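Arabinose metabolism transcriptional repressor (Bacillus subtilis, PDB 5D4S) probably represses genes of arabinose metabolism by binding bipartite operator DNA through an N-terminal winged helix-turn-helix domain of the GntR family. Local coordinates at residues S33-I36 and K40-P43; P48-L53 and H62-A67; L77-V80 and G84-V87. One frame throughout, in Å; residues are numbered along the deposited sequence.

Contact 1: S33-I36 and K40-P43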
ATOM      1  N   SER B  33       1.506  12.687  -6.582  1.00 35.50           N
ATOM      2  CA  SER B  33       1.411  12.415  -8.006  1.00 37.19           C
ATOM      3  C   SER B  33       1.224  13.720  -8.774  1.00 40.77           C
ATOM      4  O   SER B  33       1.558  13.790  -9.957  1.00 41.28           O
ATOM      5  CB  SER B  33       0.287  11.428  -8.310  1.00 43.15           C
ATOM      6  OG  SER B  33      -0.838  11.685  -7.500  1.00 60.07           O
ATOM      7  N   SER B  34       0.722  14.760  -8.103  1.00 35.77           N
ATOM      8  CA  SER B  34       0.573  16.063  -8.747  1.00 42.28           C
ATOM      9  C   SER B  34       1.935  16.739  -8.888  1.00 40.27           C
ATOM     10  O   SER B  34       2.117  17.565  -9.766  1.00 45.29           O
ATOM     11  CB  SER B  34      -0.377  16.982  -7.970  1.00 47.37           C
ATOM     12  OG  SER B  34       0.308  17.603  -6.885  1.00 47.62           O
ATOM     13  N   TRP B  35       2.882  16.392  -8.019  1.00 40.56           N
ATOM     14  CA  TRP B  35       4.260  16.884  -8.156  1.00 39.72           C
ATOM     15  C   TRP B  35       4.919  16.295  -9.399  1.00 41.98           C
ATOM     16  O   TRP B  35       5.523  17.002 -10.197  1.00 41.00           O
ATOM     17  CB  TRP B  35       5.089  16.531  -6.929  1.00 36.28           C
ATOM     18  CG  TRP B  35       4.601  17.137  -5.661  1.00 28.21           C
ATOM     19  CD1 TRP B  35       3.748  18.202  -5.521  1.00 34.97           C
ATOM     20  CD2 TRP B  35       4.945  16.718  -4.348  1.00 33.63           C
ATOM     21  NE1 TRP B  35       3.538  18.460  -4.185  1.00 34.79           N
ATOM     22  CE2 TRP B  35       4.270  17.564  -3.444  1.00 34.92           C
ATOM     23  CE3 TRP B  35       5.774  15.703  -3.840  1.00 31.45           C
ATOM     24  CZ2 TRP B  35       4.381  17.423  -2.065  1.00 33.26           C
ATOM     25  CZ3 TRP B  35       5.886  15.563  -2.473  1.00 32.16           C
ATOM     26  CH2 TRP B  35       5.188  16.416  -1.598  1.00 33.43           C
ATOM     27  N   ILE B  36       4.805  14.979  -9.553  1.00 35.89           N
ATOM     28  CA  ILE B  36       5.014  14.354 -10.849  1.00 43.94           C
ATOM     29  C   ILE B  36       3.868  14.881 -11.713  1.00 53.63           C
ATOM     30  O   ILE B  36       3.048  15.636 -11.221  1.00 63.29           O
ATOM     31  CB  ILE B  36       5.009  12.809 -10.748  1.00 43.14           C
ATOM     32  CG1 ILE B  36       5.654  12.373  -9.436  1.00 40.53           C
ATOM     33  CG2 ILE B  36       5.759  12.175 -11.914  1.00 46.27           C
ATOM     34  CD1 ILE B  36       5.664  10.876  -9.237  1.00 45.44           C
ATOM     35  N   LYS B  40       7.364  18.939 -11.355  1.00 46.12           N
ATOM     36  CA  LYS B  40       8.091  19.451 -10.192  1.00 46.81           C
ATOM     37  C   LYS B  40       9.180  18.470  -9.747  1.00 50.98           C
ATOM     38  O   LYS B  40      10.186  18.872  -9.162  1.00 51.66           O
ATOM     39  CB  LYS B  40       7.131  19.740  -9.032  1.00 46.40           C
ATOM     40  CG  LYS B  40       6.276  20.997  -9.219  1.00 55.75           C
ATOM     41  CD  LYS B  40       5.402  21.271  -7.992  1.00 62.81           C
ATOM     42  CE  LYS B  40       4.739  22.647  -8.064  1.00 69.74           C
ATOM     43  NZ  LYS B  40       4.022  23.015  -6.799  1.00 69.61           N
ATOM     44  N   ILE B  41       8.968  17.180 -10.008  1.00 48.65           N
ATOM     45  CA  ILE B  41       9.996  16.169  -9.777  1.00 50.59           C
ATOM     46  C   ILE B  41      10.196  15.375 -11.065  1.00 56.50           C
ATOM     47  O   ILE B  41       9.228  14.954 -11.695  1.00 62.05           O
ATOM     48  CB  ILE B  41       9.626  15.210  -8.619  1.00 48.86           C
ATOM     49  CG1 ILE B  41       9.061  15.988  -7.445  1.00 49.99           C
ATOM     50  CG2 ILE B  41      10.840  14.443  -8.125  1.00 45.55           C
ATOM     51  CD1 ILE B  41       8.784  15.134  -6.250  1.00 41.92           C
ATOM     52  N   LEU B  42      11.453  15.189 -11.461  1.00 57.45           N
ATOM     53  CA  LEU B  42      11.787  14.515 -12.717  1.00 52.49           C
ATOM     54  C   LEU B  42      12.182  13.065 -12.468  1.00 47.60           C
ATOM     55  O   LEU B  42      12.505  12.714 -11.338  1.00 47.90           O
ATOM     56  CB  LEU B  42      12.919  15.258 -13.426  1.00 52.48           C
ATOM     57  CG  LEU B  42      12.623  16.733 -13.673  1.00 52.95           C
ATOM     58  CD1 LEU B  42      13.819  17.413 -14.322  1.00 57.92           C
ATOM     59  CD2 LEU B  42      11.376  16.877 -14.527  1.00 52.03           C
ATOM     60  N   PRO B  43      12.141  12.215 -13.514  1.00 42.56           N
ATOM     61  CA  PRO B  43      12.572  10.822 -13.358  1.00 45.67           C
ATOM     62  C   PRO B  43      13.939  10.700 -12.705  1.00 49.97           C
ATOM     63  O   PRO B  43      14.853  11.458 -13.037  1.00 51.27           O
ATOM     64  CB  PRO B  43      12.608  10.311 -14.797  1.00 48.90           C
ATOM     65  CG  PRO B  43      11.526  11.075 -15.459  1.00 50.88           C
ATOM     66  CD  PRO B  43      11.600  12.460 -14.862  1.00 47.85           C
TER

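Contact 2: P48-L53 and H62-A67. With nucleotides of chain C; nucleotides of chain D.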
ATOM      1  N   PRO B  48      10.950  13.941  -1.168  1.00 34.97           N
ATOM      2  CA  PRO B  48      11.337  14.084   0.238  1.00 31.52           C
ATOM      3  C   PRO B  48      11.319  12.771   1.002  1.00 31.26           C
ATOM      4  O   PRO B  48      10.605  11.848   0.616  1.00 28.03           O
ATOM      5  CB  PRO B  48      10.279  15.031   0.799  1.00 35.75           C
ATOM      6  CG  PRO B  48       9.817  15.809  -0.368  1.00 36.47           C
ATOM      7  CD  PRO B  48       9.837  14.849  -1.514  1.00 37.09           C
ATOM      8  N   THR B  49      12.087  12.703   2.081  1.00 34.11           N
ATOM      9  CA  THR B  49      12.109  11.526   2.937  1.00 28.89           C
ATOM     10  C   THR B  49      10.762  11.294   3.597  1.00 31.34           C
ATOM     11  O   THR B  49       9.906  12.179   3.610  1.00 24.44           O
ATOM     12  CB  THR B  49      13.145  11.657   4.032  1.00 29.71           C
ATOM     13  OG1 THR B  49      12.729  12.690   4.938  1.00 30.82           O
ATOM     14  CG2 THR B  49      14.505  12.025   3.438  1.00 30.30           C
ATOM     15  N   GLU B  50      10.583  10.103   4.157  1.00 25.77           N
ATOM     16  CA  GLU B  50       9.331   9.769   4.814  1.00 27.39           C
ATOM     17  C   GLU B  50       9.108  10.700   5.990  1.00 30.16           C
ATOM     18  O   GLU B  50       7.997  11.115   6.228  1.00 25.01           O
ATOM     19  CB  GLU B  50       9.318   8.293   5.258  1.00 27.61           C
ATOM     20  CG  GLU B  50       9.122   7.344   4.081  1.00 29.68           C
ATOM     21  CD  GLU B  50       9.337   5.867   4.447  1.00 33.76           C
ATOM     22  OE1 GLU B  50       9.482   5.542   5.646  1.00 32.93           O
ATOM     23  OE2 GLU B  50       9.375   5.033   3.522  1.00 28.83           O
ATOM     24  N   ASN B  51      10.163  11.062   6.710  1.00 26.64           N
ATOM     25  CA  ASN B  51       9.990  11.958   7.852  1.00 27.91           C
ATOM     26  C   ASN B  51       9.634  13.402   7.448  1.00 26.68           C
ATOM     27  O   ASN B  51       8.850  14.081   8.133  1.00 33.01           O
ATOM     28  CB  ASN B  51      11.243  11.957   8.720  1.00 34.61           C
ATOM     29  CG  ASN B  51      11.198  10.866   9.763  1.00 55.46           C
ATOM     30  OD1 ASN B  51      10.951  11.126  10.940  1.00 68.23           O
ATOM     31  ND2 ASN B  51      11.391   9.626   9.329  1.00 49.56           N
ATOM     32  N   GLU B  52      10.216  13.850   6.341  1.00 31.87           N
ATOM     33  CA  GLU B  52       9.884  15.154   5.780  1.00 30.23           C
ATOM     34  C   GLU B  52       8.422  15.151   5.345  1.00 33.46           C
ATOM     35  O   GLU B  52       7.695  16.110   5.591  1.00 33.55           O
ATOM     36  CB  GLU B  52      10.796  15.492   4.609  1.00 25.81           C
ATOM     37  CG  GLU B  52      12.219  15.822   5.067  1.00 24.85           C
ATOM     38  CD  GLU B  52      13.182  15.997   3.932  1.00 31.53           C
ATOM     39  OE1 GLU B  52      12.885  15.519   2.819  1.00 34.77           O
ATOM     40  OE2 GLU B  52      14.234  16.628   4.151  1.00 46.93           O
ATOM     41  N   LEU B  53       7.998  14.068   4.706  1.00 23.85           N
ATOM     42  CA  LEU B  53       6.608  13.958   4.255  1.00 30.21           C
ATOM     43  C   LEU B  53       5.635  13.908   5.436  1.00 29.41           C
ATOM     44  O   LEU B  53       4.563  14.524   5.387  1.00 34.06           O
ATOM     45  CB  LEU B  53       6.426  12.733   3.359  1.00 30.11           C
ATOM     46  CG  LEU B  53       7.155  12.851   2.017  1.00 33.66           C
ATOM     47  CD1 LEU B  53       7.077  11.559   1.231  1.00 34.74           C
ATOM     48  CD2 LEU B  53       6.620  14.016   1.195  1.00 38.71           C
ATOM     49  N   HIS B  62       3.006   5.625   8.816  1.00 26.28           N
ATOM     50  CA  HIS B  62       2.136   4.619   8.209  1.00 28.06           C
ATOM     51  C   HIS B  62       1.356   5.168   7.015  1.00 27.33           C
ATOM     52  O   HIS B  62       1.267   4.532   5.960  1.00 30.03           O
ATOM     53  CB  HIS B  62       1.161   4.066   9.252  1.00 27.57           C
ATOM     54  CG  HIS B  62       0.086   3.195   8.672  1.00 37.20           C
ATOM     55  ND1 HIS B  62       0.199   1.820   8.597  1.00 44.21           N
ATOM     56  CD2 HIS B  62      -1.114   3.503   8.127  1.00 30.05           C
ATOM     57  CE1 HIS B  62      -0.898   1.322   8.051  1.00 31.88           C
ATOM     58  NE2 HIS B  62      -1.704   2.323   7.748  1.00 40.46           N
ATOM     59  N   THR B  63       0.788   6.356   7.176  1.00 22.27           N
ATOM     60  CA  THR B  63       0.010   6.932   6.097  1.00 25.22           C
ATOM     61  C   THR B  63       0.910   7.272   4.907  1.00 22.20           C
ATOM     62  O   THR B  63       0.562   6.988   3.750  1.00 23.42           O
ATOM     63  CB  THR B  63      -0.757   8.157   6.608  1.00 32.58           C
ATOM     64  OG1 THR B  63      -1.771   7.708   7.520  1.00 27.20           O
ATOM     65  CG2 THR B  63      -1.400   8.946   5.464  1.00 30.76           C
ATOM     66  N   ILE B  64       2.086   7.837   5.178  1.00 26.33           N
ATOM     67  CA  ILE B  64       3.007   8.175   4.095  1.00 22.23           C
ATOM     68  C   ILE B  64       3.406   6.909   3.340  1.00 22.99           C
ATOM     69  O   ILE B  64       3.455   6.893   2.105  1.00 23.96           O
ATOM     70  CB  ILE B  64       4.288   8.882   4.612  1.00 25.80           C
ATOM     71  CG1 ILE B  64       3.972  10.283   5.147  1.00 22.56           C
ATOM     72  CG2 ILE B  64       5.340   8.977   3.501  1.00 30.40           C
ATOM     73  CD1 ILE B  64       3.265  11.198   4.122  1.00 21.54           C
ATOM     74  N   ARG B  65       3.667   5.842   4.086  1.00 23.19           N
ATOM     75  CA  ARG B  65       4.126   4.598   3.484  1.00 23.97           C
ATOM     76  C   ARG B  65       3.020   3.932   2.681  1.00 24.39           C
ATOM     77  O   ARG B  65       3.279   3.312   1.659  1.00 26.04           O
ATOM     78  CB  ARG B  65       4.671   3.644   4.554  1.00 23.87           C
ATOM     79  CG  ARG B  65       6.129   4.039   4.989  1.00 18.00           C
ATOM     80  CD  ARG B  65       6.742   2.970   5.877  1.00 20.37           C
ATOM     81  NE  ARG B  65       6.830   1.723   5.132  1.00 26.49           N
ATOM     82  CZ  ARG B  65       7.784   1.459   4.246  1.00 30.33           C
ATOM     83  NH1 ARG B  65       8.754   2.344   4.029  1.00 29.26           N
ATOM     84  NH2 ARG B  65       7.771   0.315   3.586  1.00 29.59           N
ATOM     85  N   LYS B  66       1.787   4.048   3.144  1.00 23.79           N
ATOM     86  CA  LYS B  66       0.664   3.562   2.357  1.00 23.13           C
ATOM     87  C   LYS B  66       0.583   4.336   1.030  1.00 23.58           C
ATOM     88  O   LYS B  66       0.480   3.726  -0.043  1.00 30.49           O
ATOM     89  CB  LYS B  66      -0.620   3.680   3.175  1.00 23.77           C
ATOM     90  CG  LYS B  66      -1.945   3.533   2.390  1.00 29.08           C
ATOM     91  CD  LYS B  66      -2.102   2.152   1.798  1.00 30.21           C
ATOM     92  CE  LYS B  66      -3.589   1.868   1.530  1.00 33.17           C
ATOM     93  NZ  LYS B  66      -3.764   0.781   0.560  1.00 38.86           N
ATOM     94  N   ALA B  67       0.651   5.667   1.089  1.00 23.86           N
ATOM     95  CA  ALA B  67       0.602   6.458  -0.146  1.00 23.46           C
ATOM     96  C   ALA B  67       1.710   6.100  -1.137  1.00 24.55           C
ATOM     97  O   ALA B  67       1.482   5.868  -2.347  1.00 27.89           O
ATOM     98  CB  ALA B  67       0.670   7.953   0.178  1.00 25.43           C
TER
ATOM     99  P    DT C   8      13.275   7.687   2.858  1.00 27.55           P
ATOM    100  OP1  DT C   8      12.940   8.266   1.541  1.00 26.35           O
ATOM    101  OP2  DT C   8      12.701   8.248   4.116  1.00 26.63           O
ATOM    102  O5'  DT C   8      13.131   6.101   2.783  1.00 28.34           O
ATOM    103  C5'  DT C   8      13.708   5.414   1.670  1.00 22.80           C
ATOM    104  C4'  DT C   8      13.747   3.914   1.887  1.00 27.20           C
ATOM    105  O4'  DT C   8      14.408   3.621   3.148  1.00 28.47           O
ATOM    106  C3'  DT C   8      12.378   3.220   1.949  1.00 26.05           C
ATOM    107  O3'  DT C   8      12.465   1.974   1.282  1.00 30.10           O
ATOM    108  C2'  DT C   8      12.170   3.034   3.446  1.00 25.07           C
ATOM    109  C1'  DT C   8      13.597   2.765   3.904  1.00 27.81           C
ATOM    110  N1   DT C   8      13.826   3.025   5.351  1.00 23.09           N
ATOM    111  C2   DT C   8      14.425   2.049   6.104  1.00 26.31           C
ATOM    112  O2   DT C   8      14.820   0.999   5.642  1.00 32.75           O
ATOM    113  N3   DT C   8      14.579   2.358   7.413  1.00 27.58           N
ATOM    114  C4   DT C   8      14.183   3.505   8.050  1.00 27.51           C
ATOM    115  O4   DT C   8      14.374   3.677   9.255  1.00 30.48           O
ATOM    116  C5   DT C   8      13.538   4.484   7.210  1.00 32.29           C
ATOM    117  C7   DT C   8      13.049   5.775   7.796  1.00 28.51           C
ATOM    118  C6   DT C   8      13.390   4.196   5.911  1.00 25.74           C
TER
ATOM    119  P    DC D  10      -2.621   9.682  10.665  1.00 33.82           P
ATOM    120  OP1  DC D  10      -3.191  11.036  10.602  1.00 34.41           O
ATOM    121  OP2  DC D  10      -1.792   9.138   9.565  1.00 30.91           O
ATOM    122  O5'  DC D  10      -1.871   9.572  12.043  1.00 35.68           O
ATOM    123  C5'  DC D  10      -2.435  10.206  13.184  1.00 41.83           C
ATOM    124  C4'  DC D  10      -2.245   9.347  14.412  1.00 44.25           C
ATOM    125  O4'  DC D  10      -2.933   8.090  14.221  1.00 46.19           O
ATOM    126  C3'  DC D  10      -0.816   8.903  14.677  1.00 43.45           C
ATOM    127  O3'  DC D  10      -0.048   9.941  15.284  1.00 50.65           O
ATOM    128  C2'  DC D  10      -1.060   7.762  15.643  1.00 38.25           C
ATOM    129  C1'  DC D  10      -2.288   7.101  15.011  1.00 43.85           C
ATOM    130  N1   DC D  10      -1.925   5.940  14.175  1.00 41.07           N
ATOM    131  C2   DC D  10      -1.732   4.709  14.796  1.00 43.80           C
ATOM    132  O2   DC D  10      -1.915   4.629  16.018  1.00 48.20           O
ATOM    133  N3   DC D  10      -1.364   3.637  14.047  1.00 37.25           N
ATOM    134  C4   DC D  10      -1.189   3.780  12.734  1.00 35.38           C
ATOM    135  N4   DC D  10      -0.840   2.702  12.026  1.00 32.40           N
ATOM    136  C5   DC D  10      -1.365   5.037  12.085  1.00 36.36           C
ATOM    137  C6   DC D  10      -1.723   6.084  12.840  1.00 42.73           C
TER
ATOM    138  P    DG C   9      11.237   0.936   1.261  1.00 29.15           P
ATOM    139  OP1  DG C   9      11.356   0.284  -0.057  1.00 26.21           O
ATOM    140  OP2  DG C   9       9.986   1.635   1.627  1.00 27.23           O
ATOM    141  O5'  DG C   9      11.615  -0.117   2.378  1.00 28.18           O
ATOM    142  C5'  DG C   9      12.670  -1.036   2.122  1.00 27.57           C
ATOM    143  C4'  DG C   9      12.565  -2.215   3.032  1.00 26.44           C
ATOM    144  O4'  DG C   9      12.930  -1.809   4.384  1.00 27.13           O
ATOM    145  C3'  DG C   9      11.152  -2.799   3.105  1.00 27.71           C
ATOM    146  O3'  DG C   9      11.232  -4.217   3.010  1.00 32.28           O
ATOM    147  C2'  DG C   9      10.625  -2.315   4.453  1.00 24.54           C
ATOM    148  C1'  DG C   9      11.889  -2.116   5.285  1.00 25.89           C
ATOM    149  N9   DG C   9      11.780  -1.014   6.256  1.00 27.90           N
ATOM    150  C8   DG C   9      11.460   0.303   6.001  1.00 25.57           C
ATOM    151  N7   DG C   9      11.452   1.055   7.078  1.00 26.91           N
ATOM    152  C5   DG C   9      11.792   0.178   8.104  1.00 25.08           C
ATOM    153  C6   DG C   9      11.939   0.404   9.502  1.00 25.11           C
ATOM    154  O6   DG C   9      11.804   1.458  10.136  1.00 30.64           O
ATOM    155  N1   DG C   9      12.291  -0.761  10.177  1.00 24.15           N
ATOM    156  C2   DG C   9      12.480  -1.987   9.574  1.00 33.97           C
ATOM    157  N2   DG C   9      12.816  -3.001  10.373  1.00 35.25           N
ATOM    158  N3   DG C   9      12.354  -2.207   8.279  1.00 31.16           N
ATOM    159  C4   DG C   9      11.998  -1.091   7.608  1.00 32.59           C
TER

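Contact 3: L77-V80 and G84-V87. With nucleotides of chain C.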
ATOM      1  N   LEU B  77       6.672   5.655  -8.778  1.00 36.78           N
ATOM      2  CA  LEU B  77       7.849   5.862  -7.930  1.00 36.74           C
ATOM      3  C   LEU B  77       8.593   4.557  -7.722  1.00 36.97           C
ATOM      4  O   LEU B  77       8.023   3.483  -7.892  1.00 40.36           O
ATOM      5  CB  LEU B  77       7.462   6.402  -6.555  1.00 33.14           C
ATOM      6  CG  LEU B  77       6.617   7.655  -6.358  1.00 35.54           C
ATOM      7  CD1 LEU B  77       6.245   7.734  -4.892  1.00 28.85           C
ATOM      8  CD2 LEU B  77       7.413   8.878  -6.770  1.00 32.05           C
ATOM      9  N   TYR B  78       9.856   4.646  -7.318  1.00 33.98           N
ATOM     10  CA  TYR B  78      10.579   3.453  -6.870  1.00 40.30           C
ATOM     11  C   TYR B  78      11.430   3.780  -5.650  1.00 41.48           C
ATOM     12  O   TYR B  78      11.848   4.917  -5.471  1.00 41.51           O
ATOM     13  CB  TYR B  78      11.446   2.858  -7.989  1.00 40.12           C
ATOM     14  CG  TYR B  78      12.608   3.712  -8.454  1.00 41.50           C
ATOM     15  CD1 TYR B  78      12.451   4.625  -9.485  1.00 42.39           C
ATOM     16  CD2 TYR B  78      13.874   3.574  -7.889  1.00 42.51           C
ATOM     17  CE1 TYR B  78      13.511   5.400  -9.928  1.00 42.53           C
ATOM     18  CE2 TYR B  78      14.943   4.346  -8.331  1.00 40.53           C
ATOM     19  CZ  TYR B  78      14.751   5.252  -9.350  1.00 42.73           C
ATOM     20  OH  TYR B  78      15.799   6.027  -9.798  1.00 43.09           O
ATOM     21  N   SER B  79      11.665   2.777  -4.807  1.00 34.46           N
ATOM     22  CA  SER B  79      12.355   2.985  -3.544  1.00 34.50           C
ATOM     23  C   SER B  79      13.639   2.179  -3.469  1.00 38.87           C
ATOM     24  O   SER B  79      13.721   1.078  -4.004  1.00 39.51           O
ATOM     25  CB  SER B  79      11.448   2.614  -2.371  1.00 29.83           C
ATOM     26  OG  SER B  79      10.372   3.524  -2.236  1.00 35.99           O
ATOM     27  N   VAL B  80      14.639   2.752  -2.810  1.00 38.53           N
ATOM     28  CA  VAL B  80      15.886   2.067  -2.468  1.00 36.49           C
ATOM     29  C   VAL B  80      16.055   2.210  -0.969  1.00 34.36           C
ATOM     30  O   VAL B  80      16.119   3.341  -0.469  1.00 33.30           O
ATOM     31  CB  VAL B  80      17.116   2.680  -3.176  1.00 36.82           C
ATOM     32  CG1 VAL B  80      18.371   1.900  -2.816  1.00 39.82           C
ATOM     33  CG2 VAL B  80      16.922   2.714  -4.682  1.00 37.84           C
ATOM     34  N   GLY B  84      16.403   6.262  -0.736  1.00 28.48           N
ATOM     35  CA  GLY B  84      15.322   7.217  -0.858  1.00 34.08           C
ATOM     36  C   GLY B  84      14.235   6.694  -1.764  1.00 37.45           C
ATOM     37  O   GLY B  84      14.226   5.523  -2.127  1.00 35.14           O
ATOM     38  N   THR B  85      13.314   7.575  -2.128  1.00 34.75           N
ATOM     39  CA  THR B  85      12.253   7.232  -3.052  1.00 33.53           C
ATOM     40  C   THR B  85      12.313   8.248  -4.186  1.00 37.47           C
ATOM     41  O   THR B  85      12.537   9.441  -3.954  1.00 37.91           O
ATOM     42  CB  THR B  85      10.873   7.210  -2.333  1.00 34.97           C
ATOM     43  OG1 THR B  85      10.870   6.145  -1.373  1.00 35.91           O
ATOM     44  CG2 THR B  85       9.729   6.991  -3.316  1.00 32.47           C
ATOM     45  N   PHE B  86      12.154   7.761  -5.413  1.00 35.72           N
ATOM     46  CA  PHE B  86      12.445   8.531  -6.619  1.00 37.01           C
ATOM     47  C   PHE B  86      11.306   8.446  -7.630  1.00 39.29           C
ATOM     48  O   PHE B  86      10.589   7.443  -7.651  1.00 35.66           O
ATOM     49  CB  PHE B  86      13.730   8.020  -7.277  1.00 35.16           C
ATOM     50  CG  PHE B  86      14.917   7.943  -6.338  1.00 35.67           C
ATOM     51  CD1 PHE B  86      15.041   6.906  -5.429  1.00 34.83           C
ATOM     52  CD2 PHE B  86      15.905   8.898  -6.384  1.00 37.80           C
ATOM     53  CE1 PHE B  86      16.122   6.836  -4.567  1.00 37.36           C
ATOM     54  CE2 PHE B  86      17.001   8.828  -5.530  1.00 39.30           C
ATOM     55  CZ  PHE B  86      17.105   7.795  -4.621  1.00 34.90           C
ATOM     56  N   VAL B  87      11.159   9.477  -8.471  1.00 37.83           N
ATOM     57  CA  VAL B  87      10.220   9.427  -9.601  1.00 44.41           C
ATOM     58  C   VAL B  87      10.706   8.400 -10.605  1.00 49.27           C
ATOM     59  O   VAL B  87      11.862   8.427 -11.021  1.00 55.08           O
ATOM     60  CB  VAL B  87      10.047  10.806 -10.317  1.00 56.12           C
ATOM     61  CG1 VAL B  87       9.327  10.664 -11.671  1.00 28.56           C
ATOM     62  CG2 VAL B  87       9.255  11.734  -9.460  1.00 60.66           C
TER
ATOM     63  P    DT C   8      13.275   7.687   2.858  1.00 27.55           P
ATOM     64  OP1  DT C   8      12.940   8.266   1.541  1.00 26.35           O
ATOM     65  OP2  DT C   8      12.701   8.248   4.116  1.00 26.63           O
ATOM     66  O5'  DT C   8      13.131   6.101   2.783  1.00 28.34           O
ATOM     67  C5'  DT C   8      13.708   5.414   1.670  1.00 22.80           C
ATOM     68  C4'  DT C   8      13.747   3.914   1.887  1.00 27.20           C
ATOM     69  O4'  DT C   8      14.408   3.621   3.148  1.00 28.47           O
ATOM     70  C3'  DT C   8      12.378   3.220   1.949  1.00 26.05           C
ATOM     71  O3'  DT C   8      12.465   1.974   1.282  1.00 30.10           O
ATOM     72  C2'  DT C   8      12.170   3.034   3.446  1.00 25.07           C
ATOM     73  C1'  DT C   8      13.597   2.765   3.904  1.00 27.81           C
ATOM     74  N1   DT C   8      13.826   3.025   5.351  1.00 23.09           N
ATOM     75  C2   DT C   8      14.425   2.049   6.104  1.00 26.31           C
ATOM     76  O2   DT C   8      14.820   0.999   5.642  1.00 32.75           O
ATOM     77  N3   DT C   8      14.579   2.358   7.413  1.00 27.58           N
ATOM     78  C4   DT C   8      14.183   3.505   8.050  1.00 27.51           C
ATOM     79  O4   DT C   8      14.374   3.677   9.255  1.00 30.48           O
ATOM     80  C5   DT C   8      13.538   4.484   7.210  1.00 32.29           C
ATOM     81  C7   DT C   8      13.049   5.775   7.796  1.00 28.51           C
ATOM     82  C6   DT C   8      13.390   4.196   5.911  1.00 25.74           C
TER

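Contact 1: S33-I36 and K40-P43
Lys40 and Ile41 both meet Trp35, the last residue of helix 24-35 in this GntR-family winged helix-turn-helix domain, where the chain leaves the helix and turns back past its end. Ile36 is the first residue to drop helical backbone angles, and the fold-back brings the CA atoms of Trp35 and Lys40 to 5.0 Å.

The returning chain starts with Lys40. Its backbone N donates to the carbonyl O of Trp35 over 2.9 Å, but the N-H...O angle of 127° makes the bond weak despite its length. CB of Lys40 lies against the same oxygen at 3.4 Å. From there the aliphatic chain runs fully extended past the indole, with CD obliquely placed near Trp35 CD1 at 4.3 Å, while the end of the side chain leads away from the helix.

Ile41 follows and gives Trp35 O a second donor, again weakly: the bond from Ile41 N is straighter, at 148°, but long at 3.5 Å. One carbonyl at the helix end therefore receives two consecutive backbone N-H groups, neither strongly. The side chains of Trp35 and Ile41 lie side by side and point the same way. With CG1 set beside its own backbone N (chi1 -44°), Ile41 sends its longer branch along the tryptophan, CG1 lying 4.0 Å from Trp35 CB and CD1 reaching Trp35 CE3 at 3.9 Å in an oblique approach. On the pyrrole part of the indole, away from CE3, Trp35 NE1 is hydrogen-bonded to Glu31 OE2, which probably helps to fix the rotation of the ring. The carbonyl of Ile41 passes Ile36, whose CB points away from the returning chain.

Beyond Ile41 the backbone N of Leu42 is hydrogen-bonded to the side-chain oxygen Gln45 OE1.

Contact 2: P48-L53 and H62-A67
Glu50 and Arg65 form a salt bridge between the two helices of the helix-turn-helix, 50-57 and the recognition helix 61-74, at the DNA surface. Arg65 NH1 lies 2.8 Å from Glu50 OE2. The planes of carboxylate and guanidinium stand 64° apart, so this is no flat two-pronged pairing, and its hydrogen bond is weak. The same NH1 makes a straighter bond to OP2 of DG9 of chain C, also 2.8 Å, with NH2 adding a weak one. A bend in the arginine chain at chi3 (62°) carries the guanidinium to the phosphate, while Glu50 OE1 is engaged by Arg61 NE in a second salt bridge.

Behind these charges Leu53 and Ile64 cross at about a right angle, Ile64 CD1 pressing on Leu53 CB at 3.6 Å. Ile64 also packs on Met54 and Phe57, tying the helices together beneath the DNA. Farther along the DNA surface, the His62 ring of the recognition helix has N4 of DC10 of chain D over one face, 3.5 Å from its CG.

The start of helix 50-57 is held to the same DNA strand as Arg65: Glu50 N donates almost straight to OP2 of DT8 of chain C at 2.8 Å, a place where the helix dipole probably helps. Thr49 and Glu52 close that end with a capping box. Thr49 OG1 accepts from Glu52 N, and Thr49 N meets Glu52 OE1 at 3.0 Å from 38° out of the carboxylate plane.

Contact 3: L77-V80 and G84-V87
Strands 77-80 and 84-87 run antiparallel, their axes 4.6 Å apart at closest and their directions 154° apart, with Tyr78-Phe86 and Val80-Gly84 as hydrogen-bonded pairs that each exchange two backbone bonds of 2.9 Å. On the face that bears Tyr78, Phe86 and Val80, the rings of Tyr78 and Phe86 are near parallel (18°) but slid apart, with centroids 5.3 Å from each other. What covers the tyrosine is Phe86 CB, which sits over one face of the ring, offset toward its rim and 3.6 Å from CZ. Tyr78 reaches this position with CG wedged between backbone N and carbonyl carbon (chi1 66°), and its hydroxyl is hydrogen-bonded to Asp44 OD1.

These strands are the hairpin wing of the winged helix-turn-helix. On its other face Ser79 OG and Thr85 OG1 share a hydrogen bond of 2.8 Å, next to Leu77, whose CD1 packs on Thr85 CG2 at 3.9 Å; Leu77, Ser79 and Thr85 all lean on helix 61-74. Gly84 has backbone angles that a CB could hardly tolerate. At this end the wing meets the DNA backbone: Gly84 CA is 3.5 Å from C5' of DT8 of chain C, and Val80 O lies 3.4 Å from its C4'.

In the fold
Contact 1 is a surface contact, contact 2 is buried, and contact 3 is partly buried. Weak backbone bonds and apolar packing hold contact 1, whose nearest atom is about 11 Å from the DNA; contact 2 joins its helices by side chains alone, a salt bridge over apolar packing, and binds phosphates besides, and contact 3 is mainly strand ladder. Contact 1 touches both others: Trp35 CH2 packs on Leu53 CD2 at 4.0 Å, while Ile36 CD1 meets Leu77 CD2 at 3.6 Å and Ile41 CG2 meets Val87 CG2 at 3.4 Å. Contacts 2 and 3 do not touch, their nearest atoms being about 5 Å apart, yet helix 61-74 leads into strand 77-80 and both approach DT8 of chain C.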